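Local coordinates for molybdopterin-guanine dinucleotide biosynthesis protein A (MobA) (Archaeoglobus fulgidus, PDB 3NGW) that probably acts as a GTP-binding nucleotidyltransferase in the biosynthesis of the molybdenum cofactor, at residues A[88-96]-A[123-131]; A[130-138]-A[149-157]. All blocks are in the same frame, centred on the assembly; numbering follows the deposited sequence.

Contact 1 and contact 2 follow each other along the chain and share Tyr-130 and Ala-131. Their centres lie about 15 Å apart, and both fall in the MobA-like NTP transferase domain. Contact 1 is buried near the centre of the chain. It joins strand 86-90 of the mixed central sheet to the loop that leads into strand 129-130, its antiparallel neighbour. Contact 2 starts where that strand ends and pairs helix 135-143 with the short helix 150-154 nearer the outside. The two also touch directly, Pro-125 packing on Ile-149. Tyr-130 thus ties the sheet core to the helical pair. In contact 1, the Met-93 side chain is about 10 Å from that of Asp-184, which binds calcium.

Contact 1. Residues A[88-96]-A[123-131]; sequences VAAIDMPFV and PEPLLAYYA
Val-88 N gives a nearly straight hydrogen bond to Ala-128 O (2.7 Å, 172°). In the central sheet of this GT-A-like alpha/beta domain, it ties strand 86-90 to the corner of the chain just ahead of strand 129-130, its antiparallel neighbour. The other backbone links are weaker. Ala-90 N reaches Leu-126 O through a bent, weak bond. The CA-H groups of Ala-89 and Leu-127 also point at carbonyl oxygens, Leu-126 O and Val-88 O. A type I turn from Ala-90 to Met-93 follows the strand.

Apolar contacts form on both sides of the sheet. Beside helix 72-83, Val-88 CG2 lies obliquely against Tyr-130 CD1 at 3.6 Å. Beside helix 28-36, Leu-127 CD2 meets Ala-89 CB and Val-96 CG2. Met-93, present as selenomethionine, bends at chi3 (-100°), which lays CE across Leu-126, 3.7 Å from its CB. Its SE packs on Leu-127 CB at 3.9 Å.

Polar side chains fix the 123-131 segment from within. Glu-124 OE1 accepts Leu-126 N at 2.9 Å on its anti side, inside a type I turn. Tyr-130 OH donates to Pro-125 O at 2.8 Å, and that oxygen lies at the ring edge, in the ring plane.

Contact 2. Residues A[130-138]-A[149-157]; sequences YAESAADEL and ILVPLERLN. With CA (calcium ion), chain B.
Asp-136 OD1 has its firm bond in a salt bridge with Arg-81. Three waters also donate to Asp-136 OD1, each at a long 3.3 Å, and the bonds of waters 1 and 2 are weak. Asp-136 OD2 binds the calcium ion at 2.8 Å, and OD1 lies almost as close. The carboxylate thus faces the ion with both oxygens, at long distances. The same three waters also bind the metal. Asp-136 sits on helix 135-143, which runs roughly opposite to the short helix 150-154 in the MobA-like NTP transferase domain. A 3-10 segment, 132-134, leads into the first helix.

Glu-137 carries much of the packing. Its CB presses on Leu-156 CD2 at 3.4 Å, and its CG rests 3.6 Å from Arg-155 CB. The chain bends at chi2 (49°), which sets the carboxylate over the aliphatic part of Arg-155, with OE2 3.2 Å from Arg-155 CD. The two side chains cross at about a right angle. Their charged planes are 28° apart, but Glu-137 OE2 stays 4.2 Å from Arg-155 NE, beyond a salt bridge. The firm partner of Glu-137 is Arg-140, which its OE1 holds in a salt bridge. With an alanine in place of Glu-137, Arg-140 would probably lose its charged mate and the methylenes of Arg-155 their cover.

Apolar groups fill the rest of the interface. Leu-138 CD2 meets Ile-149 CD1 at 3.7 Å and also the Pro-152 ring. Helix 72-83 backs this patch, Ile-76 touching Leu-138 and Ile-73 touching Ile-149. Leu-153 CD2 approaches the Tyr-130 ring at its edge, near the ring plane. At the other end, Leu-156 CD1 lies 3.8 Å from Ala-134 CB.

Contact 1. Residues A[88-96]-A[123-131]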
ATOM      1  N   VAL A  88       1.429   4.606  -2.343  1.00 33.87           N
ATOM      2  CA  VAL A  88       0.680   3.413  -1.973  1.00 29.83           C
ATOM      3  C   VAL A  88       1.303   2.766  -0.749  1.00 32.46           C
ATOM      4  O   VAL A  88       2.516   2.771  -0.576  1.00 37.82           O
ATOM      5  CB  VAL A  88       0.648   2.391  -3.137  1.00 37.27           C
ATOM      6  CG1 VAL A  88      -0.081   1.122  -2.710  1.00 36.05           C
ATOM      7  CG2 VAL A  88      -0.042   3.009  -4.346  1.00 28.59           C
ATOM      8  N   ALA A  89       0.456   2.231   0.110  1.00 36.61           N
ATOM      9  CA  ALA A  89       0.917   1.569   1.308  1.00 42.06           C
ATOM     10  C   ALA A  89      -0.050   0.421   1.539  1.00 46.12           C
ATOM     11  O   ALA A  89      -1.265   0.610   1.527  1.00 50.44           O
ATOM     12  CB  ALA A  89       0.899   2.523   2.477  1.00 30.89           C
ATOM     13  N   ALA A  90       0.483  -0.777   1.723  1.00 44.71           N
ATOM     14  CA  ALA A  90      -0.372  -1.919   1.959  1.00 39.94           C
ATOM     15  C   ALA A  90      -0.636  -2.043   3.453  1.00 40.99           C
ATOM     16  O   ALA A  90       0.199  -1.666   4.278  1.00 44.03           O
ATOM     17  CB  ALA A  90       0.281  -3.169   1.427  1.00 31.44           C
ATOM     18  N   ILE A  91      -1.813  -2.555   3.788  1.00 31.28           N
ATOM     19  CA  ILE A  91      -2.199  -2.756   5.170  1.00 34.51           C
ATOM     20  C   ILE A  91      -1.259  -3.772   5.809  1.00 38.09           C
ATOM     21  O   ILE A  91      -1.131  -3.816   7.027  1.00 42.44           O
ATOM     22  CB  ILE A  91      -3.637  -3.292   5.256  1.00 31.86           C
ATOM     23  CG1 ILE A  91      -4.115  -3.280   6.702  1.00 34.64           C
ATOM     24  CG2 ILE A  91      -3.689  -4.713   4.712  1.00 33.20           C
ATOM     25  CD1 ILE A  91      -5.609  -3.530   6.856  1.00 27.90           C
ATOM     26  N   ASP A  92      -0.611  -4.583   4.975  1.00 40.83           N
ATOM     27  CA  ASP A  92       0.314  -5.609   5.442  1.00 43.57           C
ATOM     28  C   ASP A  92       1.498  -5.008   6.191  1.00 43.19           C
ATOM     29  O   ASP A  92       2.197  -5.707   6.922  1.00 49.93           O
ATOM     30  CB  ASP A  92       0.838  -6.442   4.268  1.00 47.20           C
ATOM     31  CG  ASP A  92      -0.277  -7.034   3.421  1.00 55.68           C
ATOM     32  OD1 ASP A  92      -1.068  -6.259   2.834  1.00 55.90           O
ATOM     33  OD2 ASP A  92      -0.361  -8.277   3.332  1.00 61.00           O
HETATM   34  N   MSE A  93       1.730  -3.716   5.996  1.00 38.19           N
HETATM   35  CA  MSE A  93       2.819  -3.012   6.667  1.00 40.39           C
HETATM   36  C   MSE A  93       2.191  -2.008   7.644  1.00 36.83           C
HETATM   37  O   MSE A  93       1.931  -0.861   7.284  1.00 39.90           O
HETATM   38  CB  MSE A  93       3.683  -2.291   5.623  1.00 33.01           C
HETATM   39  CG  MSE A  93       4.508  -3.234   4.757  1.00 38.88           C
HETATM   40 SE   MSE A  93       5.382  -2.413   3.225  1.00 55.12          SE
HETATM   41  CE  MSE A  93       4.129  -2.938   1.838  1.00 44.57           C
ATOM     42  N   PRO A  94       1.934  -2.432   8.890  1.00 31.00           N
ATOM     43  CA  PRO A  94       1.326  -1.569   9.906  1.00 37.51           C
ATOM     44  C   PRO A  94       2.260  -0.593  10.614  1.00 42.26           C
ATOM     45  O   PRO A  94       1.792   0.283  11.338  1.00 38.79           O
ATOM     46  CB  PRO A  94       0.744  -2.571  10.883  1.00 31.17           C
ATOM     47  CG  PRO A  94       1.826  -3.592  10.915  1.00 31.37           C
ATOM     48  CD  PRO A  94       2.119  -3.790   9.429  1.00 32.75           C
ATOM     49  N   PHE A  95       3.567  -0.741  10.413  1.00 38.92           N
ATOM     50  CA  PHE A  95       4.531   0.134  11.071  1.00 34.04           C
ATOM     51  C   PHE A  95       5.120   1.203  10.173  1.00 42.58           C
ATOM     52  O   PHE A  95       6.120   1.820  10.532  1.00 42.13           O
ATOM     53  CB  PHE A  95       5.666  -0.697  11.664  1.00 42.14           C
ATOM     54  CG  PHE A  95       5.197  -1.769  12.589  1.00 43.24           C
ATOM     55  CD1 PHE A  95       4.358  -1.461  13.656  1.00 41.94           C
ATOM     56  CD2 PHE A  95       5.571  -3.091  12.384  1.00 44.37           C
ATOM     57  CE1 PHE A  95       3.902  -2.453  14.516  1.00 45.54           C
ATOM     58  CE2 PHE A  95       5.124  -4.092  13.234  1.00 50.45           C
ATOM     59  CZ  PHE A  95       4.283  -3.772  14.302  1.00 54.43           C
ATOM     60  N   VAL A  96       4.505   1.429   9.016  1.00 38.59           N
ATOM     61  CA  VAL A  96       5.009   2.430   8.093  1.00 34.78           C
ATOM     62  C   VAL A  96       5.120   3.790   8.751  1.00 38.97           C
ATOM     63  O   VAL A  96       4.231   4.207   9.488  1.00 36.92           O
ATOM     64  CB  VAL A  96       4.115   2.571   6.859  1.00 37.68           C
ATOM     65  CG1 VAL A  96       4.549   3.785   6.052  1.00 32.62           C
ATOM     66  CG2 VAL A  96       4.205   1.313   6.006  1.00 33.35           C
ATOM     67  N   PRO A 123      12.764  -4.752  -5.167  1.00 41.19           N
ATOM     68  CA  PRO A 123      11.852  -3.619  -4.995  1.00 32.92           C
ATOM     69  C   PRO A 123      10.665  -3.941  -4.108  1.00 38.92           C
ATOM     70  O   PRO A 123      10.322  -5.103  -3.912  1.00 43.20           O
ATOM     71  CB  PRO A 123      11.429  -3.315  -6.422  1.00 40.65           C
ATOM     72  CG  PRO A 123      11.350  -4.692  -7.018  1.00 39.35           C
ATOM     73  CD  PRO A 123      12.610  -5.344  -6.509  1.00 39.60           C
ATOM     74  N   GLU A 124      10.055  -2.903  -3.550  1.00 35.72           N
ATOM     75  CA  GLU A 124       8.876  -3.065  -2.710  1.00 28.21           C
ATOM     76  C   GLU A 124       7.819  -2.160  -3.316  1.00 31.03           C
ATOM     77  O   GLU A 124       7.689  -1.003  -2.924  1.00 41.81           O
ATOM     78  CB  GLU A 124       9.164  -2.645  -1.276  1.00 26.87           C
ATOM     79  CG  GLU A 124       7.923  -2.615  -0.419  1.00 24.27           C
ATOM     80  CD  GLU A 124       7.060  -3.844  -0.598  1.00 25.22           C
ATOM     81  OE1 GLU A 124       6.310  -3.910  -1.592  1.00 35.58           O
ATOM     82  OE2 GLU A 124       7.133  -4.758   0.248  1.00 36.10           O
ATOM     83  N   PRO A 125       7.050  -2.679  -4.287  1.00 32.01           N
ATOM     84  CA  PRO A 125       5.992  -1.950  -4.996  1.00 25.53           C
ATOM     85  C   PRO A 125       4.779  -1.486  -4.191  1.00 32.75           C
ATOM     86  O   PRO A 125       4.092  -0.549  -4.604  1.00 28.70           O
ATOM     87  CB  PRO A 125       5.581  -2.924  -6.099  1.00 30.18           C
ATOM     88  CG  PRO A 125       6.783  -3.809  -6.274  1.00 37.22           C
ATOM     89  CD  PRO A 125       7.211  -4.031  -4.851  1.00 31.78           C
ATOM     90  N   LEU A 126       4.504  -2.143  -3.066  1.00 27.26           N
ATOM     91  CA  LEU A 126       3.352  -1.781  -2.257  1.00 31.81           C
ATOM     92  C   LEU A 126       3.671  -0.738  -1.191  1.00 35.47           C
ATOM     93  O   LEU A 126       2.953  -0.588  -0.206  1.00 33.16           O
ATOM     94  CB  LEU A 126       2.737  -3.036  -1.629  1.00 26.65           C
ATOM     95  CG  LEU A 126       2.259  -4.038  -2.679  1.00 30.83           C
ATOM     96  CD1 LEU A 126       1.450  -5.133  -2.027  1.00 25.88           C
ATOM     97  CD2 LEU A 126       1.414  -3.310  -3.721  1.00 34.19           C
ATOM     98  N   LEU A 127       4.756  -0.009  -1.407  1.00 35.60           N
ATOM     99  CA  LEU A 127       5.165   1.053  -0.504  1.00 31.73           C
ATOM    100  C   LEU A 127       5.991   1.990  -1.376  1.00 33.94           C
ATOM    101  O   LEU A 127       7.203   2.124  -1.206  1.00 24.82           O
ATOM    102  CB  LEU A 127       5.996   0.485   0.647  1.00 35.45           C
ATOM    103  CG  LEU A 127       6.059   1.291   1.949  1.00 34.22           C
ATOM    104  CD1 LEU A 127       7.138   2.329   1.893  1.00 43.67           C
ATOM    105  CD2 LEU A 127       4.703   1.932   2.200  1.00 36.45           C
ATOM    106  N   ALA A 128       5.311   2.621  -2.334  1.00 33.96           N
ATOM    107  CA  ALA A 128       5.957   3.536  -3.271  1.00 37.30           C
ATOM    108  C   ALA A 128       5.024   4.585  -3.875  1.00 30.74           C
ATOM    109  O   ALA A 128       3.808   4.547  -3.699  1.00 33.14           O
ATOM    110  CB  ALA A 128       6.610   2.736  -4.389  1.00 30.45           C
ATOM    111  N   TYR A 129       5.633   5.518  -4.598  1.00 33.88           N
ATOM    112  CA  TYR A 129       4.934   6.599  -5.272  1.00 30.42           C
ATOM    113  C   TYR A 129       4.562   6.188  -6.700  1.00 33.09           C
ATOM    114  O   TYR A 129       5.370   5.592  -7.418  1.00 32.31           O
ATOM    115  CB  TYR A 129       5.839   7.835  -5.321  1.00 33.05           C
ATOM    116  CG  TYR A 129       5.383   8.889  -6.305  1.00 30.43           C
ATOM    117  CD1 TYR A 129       4.409   9.832  -5.963  1.00 26.26           C
ATOM    118  CD2 TYR A 129       5.870   8.894  -7.611  1.00 26.07           C
ATOM    119  CE1 TYR A 129       3.930  10.750  -6.915  1.00 25.70           C
ATOM    120  CE2 TYR A 129       5.396   9.796  -8.554  1.00 27.77           C
ATOM    121  CZ  TYR A 129       4.432  10.714  -8.204  1.00 22.23           C
ATOM    122  OH  TYR A 129       3.973  11.571  -9.175  1.00 35.39           O
ATOM    123  N   TYR A 130       3.331   6.495  -7.098  1.00 28.75           N
ATOM    124  CA  TYR A 130       2.855   6.202  -8.447  1.00 33.73           C
ATOM    125  C   TYR A 130       2.184   7.470  -8.960  1.00 28.16           C
ATOM    126  O   TYR A 130       1.414   8.103  -8.241  1.00 22.48           O
ATOM    127  CB  TYR A 130       1.833   5.041  -8.462  1.00 33.94           C
ATOM    128  CG  TYR A 130       2.405   3.661  -8.149  1.00 33.70           C
ATOM    129  CD1 TYR A 130       2.555   3.219  -6.833  1.00 29.29           C
ATOM    130  CD2 TYR A 130       2.839   2.815  -9.173  1.00 35.32           C
ATOM    131  CE1 TYR A 130       3.127   1.971  -6.547  1.00 23.95           C
ATOM    132  CE2 TYR A 130       3.414   1.573  -8.892  1.00 24.63           C
ATOM    133  CZ  TYR A 130       3.556   1.162  -7.582  1.00 26.34           C
ATOM    134  OH  TYR A 130       4.153  -0.049  -7.310  1.00 37.39           O
ATOM    135  N   ALA A 131       2.503   7.850 -10.190  1.00 26.89           N
ATOM    136  CA  ALA A 131       1.909   9.029 -10.803  1.00 26.21           C
ATOM    137  C   ALA A 131       0.782   8.535 -11.697  1.00 28.14           C
ATOM    138  O   ALA A 131       0.741   7.359 -12.053  1.00 33.83           O
ATOM    139  CB  ALA A 131       2.948   9.779 -11.631  1.00 25.77           C
TER

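Contact 2. Residues A[130-138]-A[149-157]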
ATOM      1  N   TYR A 130       3.331   6.495  -7.098  1.00 28.75           N
ATOM      2  CA  TYR A 130       2.855   6.202  -8.447  1.00 33.73           C
ATOM      3  C   TYR A 130       2.184   7.470  -8.960  1.00 28.16           C
ATOM      4  O   TYR A 130       1.414   8.103  -8.241  1.00 22.48           O
ATOM      5  CB  TYR A 130       1.833   5.041  -8.462  1.00 33.94           C
ATOM      6  CG  TYR A 130       2.405   3.661  -8.149  1.00 33.70           C
ATOM      7  CD1 TYR A 130       2.555   3.219  -6.833  1.00 29.29           C
ATOM      8  CD2 TYR A 130       2.839   2.815  -9.173  1.00 35.32           C
ATOM      9  CE1 TYR A 130       3.127   1.971  -6.547  1.00 23.95           C
ATOM     10  CE2 TYR A 130       3.414   1.573  -8.892  1.00 24.63           C
ATOM     11  CZ  TYR A 130       3.556   1.162  -7.582  1.00 26.34           C
ATOM     12  OH  TYR A 130       4.153  -0.049  -7.310  1.00 37.39           O
ATOM     13  N   ALA A 131       2.503   7.850 -10.190  1.00 26.89           N
ATOM     14  CA  ALA A 131       1.909   9.029 -10.803  1.00 26.21           C
ATOM     15  C   ALA A 131       0.782   8.535 -11.697  1.00 28.14           C
ATOM     16  O   ALA A 131       0.741   7.359 -12.053  1.00 33.83           O
ATOM     17  CB  ALA A 131       2.948   9.779 -11.631  1.00 25.77           C
ATOM     18  N   GLU A 132      -0.132   9.431 -12.050  1.00 34.37           N
ATOM     19  CA  GLU A 132      -1.264   9.098 -12.910  1.00 28.76           C
ATOM     20  C   GLU A 132      -0.824   8.526 -14.251  1.00 32.25           C
ATOM     21  O   GLU A 132      -1.511   7.691 -14.845  1.00 36.01           O
ATOM     22  CB  GLU A 132      -2.098  10.352 -13.160  1.00 27.47           C
ATOM     23  CG  GLU A 132      -3.250  10.160 -14.122  1.00 29.16           C
ATOM     24  CD  GLU A 132      -4.094  11.413 -14.266  1.00 44.56           C
ATOM     25  OE1 GLU A 132      -4.800  11.769 -13.297  1.00 44.78           O
ATOM     26  OE2 GLU A 132      -4.040  12.055 -15.343  1.00 43.54           O
ATOM     27  N   SER A 133       0.328   8.986 -14.724  1.00 38.39           N
ATOM     28  CA  SER A 133       0.862   8.561 -16.014  1.00 38.52           C
ATOM     29  C   SER A 133       1.179   7.066 -16.098  1.00 37.55           C
ATOM     30  O   SER A 133       1.374   6.530 -17.193  1.00 39.74           O
ATOM     31  CB  SER A 133       2.104   9.384 -16.343  1.00 33.66           C
ATOM     32  OG  SER A 133       3.038   9.368 -15.273  1.00 43.07           O
ATOM     33  N   ALA A 134       1.207   6.409 -14.940  1.00 30.05           N
ATOM     34  CA  ALA A 134       1.482   4.982 -14.838  1.00 27.90           C
ATOM     35  C   ALA A 134       0.213   4.131 -14.908  1.00 33.52           C
ATOM     36  O   ALA A 134       0.286   2.919 -15.070  1.00 35.62           O
ATOM     37  CB  ALA A 134       2.208   4.704 -13.535  1.00 34.71           C
ATOM     38  N   ALA A 135      -0.949   4.767 -14.793  1.00 28.83           N
ATOM     39  CA  ALA A 135      -2.225   4.053 -14.805  1.00 32.78           C
ATOM     40  C   ALA A 135      -2.562   3.217 -16.046  1.00 35.86           C
ATOM     41  O   ALA A 135      -3.135   2.136 -15.918  1.00 36.66           O
ATOM     42  CB  ALA A 135      -3.364   5.024 -14.526  1.00 35.85           C
ATOM     43  N   ASP A 136      -2.227   3.704 -17.236  1.00 34.35           N
ATOM     44  CA  ASP A 136      -2.538   2.962 -18.448  1.00 33.21           C
ATOM     45  C   ASP A 136      -1.846   1.616 -18.519  1.00 31.02           C
ATOM     46  O   ASP A 136      -2.472   0.611 -18.841  1.00 32.55           O
ATOM     47  CB  ASP A 136      -2.176   3.771 -19.696  1.00 44.49           C
ATOM     48  CG  ASP A 136      -3.047   4.992 -19.872  1.00 51.03           C
ATOM     49  OD1 ASP A 136      -4.268   4.890 -19.628  1.00 43.91           O
ATOM     50  OD2 ASP A 136      -2.512   6.056 -20.261  1.00 58.00           O
ATOM     51  N   GLU A 137      -0.551   1.599 -18.234  1.00 32.55           N
ATOM     52  CA  GLU A 137       0.203   0.357 -18.278  1.00 36.71           C
ATOM     53  C   GLU A 137      -0.310  -0.630 -17.223  1.00 42.58           C
ATOM     54  O   GLU A 137      -0.336  -1.844 -17.455  1.00 46.29           O
ATOM     55  CB  GLU A 137       1.694   0.634 -18.079  1.00 39.80           C
ATOM     56  CG  GLU A 137       2.579  -0.183 -19.001  1.00 52.37           C
ATOM     57  CD  GLU A 137       2.125  -0.119 -20.454  1.00 54.01           C
ATOM     58  OE1 GLU A 137       2.052   1.001 -21.017  1.00 57.25           O
ATOM     59  OE2 GLU A 137       1.832  -1.193 -21.025  1.00 54.45           O
ATOM     60  N   LEU A 138      -0.728  -0.110 -16.072  1.00 34.32           N
ATOM     61  CA  LEU A 138      -1.258  -0.954 -15.006  1.00 34.93           C
ATOM     62  C   LEU A 138      -2.603  -1.525 -15.422  1.00 33.32           C
ATOM     63  O   LEU A 138      -2.901  -2.687 -15.159  1.00 42.39           O
ATOM     64  CB  LEU A 138      -1.419  -0.156 -13.704  1.00 26.15           C
ATOM     65  CG  LEU A 138      -0.131   0.320 -13.022  1.00 32.25           C
ATOM     66  CD1 LEU A 138      -0.464   1.009 -11.699  1.00 28.59           C
ATOM     67  CD2 LEU A 138       0.776  -0.872 -12.767  1.00 24.70           C
ATOM     68  N   ILE A 149       3.078  -7.239 -10.916  1.00 45.50           N
ATOM     69  CA  ILE A 149       3.367  -5.812 -11.007  1.00 49.87           C
ATOM     70  C   ILE A 149       4.664  -5.505 -11.766  1.00 49.83           C
ATOM     71  O   ILE A 149       4.758  -4.493 -12.457  1.00 49.03           O
ATOM     72  CB  ILE A 149       3.427  -5.178  -9.588  1.00 44.96           C
ATOM     73  CG1 ILE A 149       3.389  -3.655  -9.687  1.00 45.63           C
ATOM     74  CG2 ILE A 149       4.684  -5.641  -8.857  1.00 42.10           C
ATOM     75  CD1 ILE A 149       2.057  -3.102 -10.122  1.00 40.38           C
ATOM     76  N   LEU A 150       5.651  -6.387 -11.652  1.00 55.95           N
ATOM     77  CA  LEU A 150       6.937  -6.186 -12.319  1.00 54.48           C
ATOM     78  C   LEU A 150       6.820  -6.071 -13.836  1.00 52.25           C
ATOM     79  O   LEU A 150       7.615  -5.384 -14.480  1.00 50.85           O
ATOM     80  CB  LEU A 150       7.899  -7.330 -11.970  1.00 66.40           C
ATOM     81  CG  LEU A 150       8.221  -7.582 -10.489  1.00 75.33           C
ATOM     82  CD1 LEU A 150       8.708  -6.280  -9.853  1.00 67.23           C
ATOM     83  CD2 LEU A 150       6.984  -8.108  -9.753  1.00 65.64           C
ATOM     84  N   VAL A 151       5.832  -6.746 -14.410  1.00 52.31           N
ATOM     85  CA  VAL A 151       5.637  -6.716 -15.851  1.00 42.83           C
ATOM     86  C   VAL A 151       5.300  -5.328 -16.388  1.00 41.57           C
ATOM     87  O   VAL A 151       5.978  -4.830 -17.279  1.00 42.38           O
ATOM     88  CB  VAL A 151       4.535  -7.707 -16.271  1.00 44.67           C
ATOM     89  CG1 VAL A 151       4.272  -7.595 -17.765  1.00 49.27           C
ATOM     90  CG2 VAL A 151       4.963  -9.119 -15.908  1.00 55.61           C
ATOM     91  N   PRO A 152       4.236  -4.690 -15.866  1.00 41.60           N
ATOM     92  CA  PRO A 152       3.929  -3.358 -16.396  1.00 38.35           C
ATOM     93  C   PRO A 152       4.950  -2.291 -15.994  1.00 44.57           C
ATOM     94  O   PRO A 152       5.118  -1.289 -16.693  1.00 45.17           O
ATOM     95  CB  PRO A 152       2.520  -3.088 -15.867  1.00 35.71           C
ATOM     96  CG  PRO A 152       2.422  -3.951 -14.649  1.00 35.76           C
ATOM     97  CD  PRO A 152       3.147  -5.195 -15.008  1.00 30.77           C
ATOM     98  N   LEU A 153       5.648  -2.514 -14.884  1.00 39.75           N
ATOM     99  CA  LEU A 153       6.652  -1.556 -14.431  1.00 46.34           C
ATOM    100  C   LEU A 153       7.823  -1.460 -15.411  1.00 49.52           C
ATOM    101  O   LEU A 153       8.491  -0.428 -15.492  1.00 48.43           O
ATOM    102  CB  LEU A 153       7.168  -1.934 -13.035  1.00 39.78           C
ATOM    103  CG  LEU A 153       6.174  -1.682 -11.896  1.00 49.35           C
ATOM    104  CD1 LEU A 153       6.766  -2.100 -10.568  1.00 35.16           C
ATOM    105  CD2 LEU A 153       5.799  -0.204 -11.886  1.00 45.38           C
ATOM    106  N   GLU A 154       8.066  -2.536 -16.155  1.00 54.03           N
ATOM    107  CA  GLU A 154       9.155  -2.554 -17.123  1.00 55.79           C
ATOM    108  C   GLU A 154       8.847  -1.677 -18.326  1.00 49.79           C
ATOM    109  O   GLU A 154       9.758  -1.202 -19.002  1.00 50.07           O
ATOM    110  CB  GLU A 154       9.441  -3.987 -17.574  1.00 64.04           C
ATOM    111  CG  GLU A 154      10.296  -4.777 -16.592  1.00 81.36           C
ATOM    112  CD  GLU A 154      10.407  -6.245 -16.956  1.00 91.62           C
ATOM    113  OE1 GLU A 154      11.226  -6.954 -16.326  1.00 91.86           O
ATOM    114  OE2 GLU A 154       9.668  -6.690 -17.865  1.00 96.75           O
ATOM    115  N   ARG A 155       7.562  -1.459 -18.584  1.00 48.80           N
ATOM    116  CA  ARG A 155       7.138  -0.618 -19.698  1.00 43.46           C
ATOM    117  C   ARG A 155       6.941   0.842 -19.276  1.00 45.76           C
ATOM    118  O   ARG A 155       6.470   1.660 -20.063  1.00 47.49           O
ATOM    119  CB  ARG A 155       5.831  -1.142 -20.295  1.00 41.51           C
ATOM    120  CG  ARG A 155       5.978  -2.283 -21.285  1.00 54.63           C
ATOM    121  CD  ARG A 155       4.631  -2.554 -21.941  1.00 64.61           C
ATOM    122  NE  ARG A 155       4.729  -3.192 -23.252  1.00 78.65           N
ATOM    123  CZ  ARG A 155       5.187  -4.423 -23.464  1.00 92.83           C
ATOM    124  NH1 ARG A 155       5.600  -5.167 -22.445  1.00102.14           N
ATOM    125  NH2 ARG A 155       5.219  -4.915 -24.699  1.00 80.24           N
ATOM    126  N   LEU A 156       7.306   1.165 -18.038  1.00 45.72           N
ATOM    127  CA  LEU A 156       7.157   2.523 -17.517  1.00 43.35           C
ATOM    128  C   LEU A 156       8.488   3.113 -17.074  1.00 41.05           C
ATOM    129  O   LEU A 156       9.453   2.389 -16.849  1.00 46.13           O
ATOM    130  CB  LEU A 156       6.200   2.523 -16.319  1.00 36.99           C
ATOM    131  CG  LEU A 156       4.763   2.064 -16.557  1.00 44.30           C
ATOM    132  CD1 LEU A 156       4.050   1.895 -15.228  1.00 36.94           C
ATOM    133  CD2 LEU A 156       4.042   3.066 -17.439  1.00 41.21           C
ATOM    134  N   ASN A 157       8.535   4.434 -16.938  1.00 46.99           N
ATOM    135  CA  ASN A 157       9.747   5.102 -16.485  1.00 46.00           C
ATOM    136  C   ASN A 157       9.747   5.052 -14.955  1.00 42.38           C
ATOM    137  O   ASN A 157       9.148   5.899 -14.297  1.00 40.74           O
ATOM    138  CB  ASN A 157       9.765   6.552 -16.989  1.00 56.92           C
ATOM    139  CG  ASN A 157      10.896   7.376 -16.385  1.00 64.91           C
ATOM    140  OD1 ASN A 157      12.048   6.933 -16.326  1.00 72.06           O
ATOM    141  ND2 ASN A 157      10.572   8.592 -15.946  1.00 67.79           N
TER
HETATM  142 CA    CA B 209      -4.864   7.454 -20.902  1.00 57.43          CA
HETATM  143  O   HOH W   1      -4.563   7.806 -18.071  1.00 34.92           O
HETATM  144  O   HOH W   2      -6.254   5.471 -22.261  1.00 60.78           O
HETATM  145  O   HOH W   3      -6.837   6.865 -19.331  1.00 40.64           O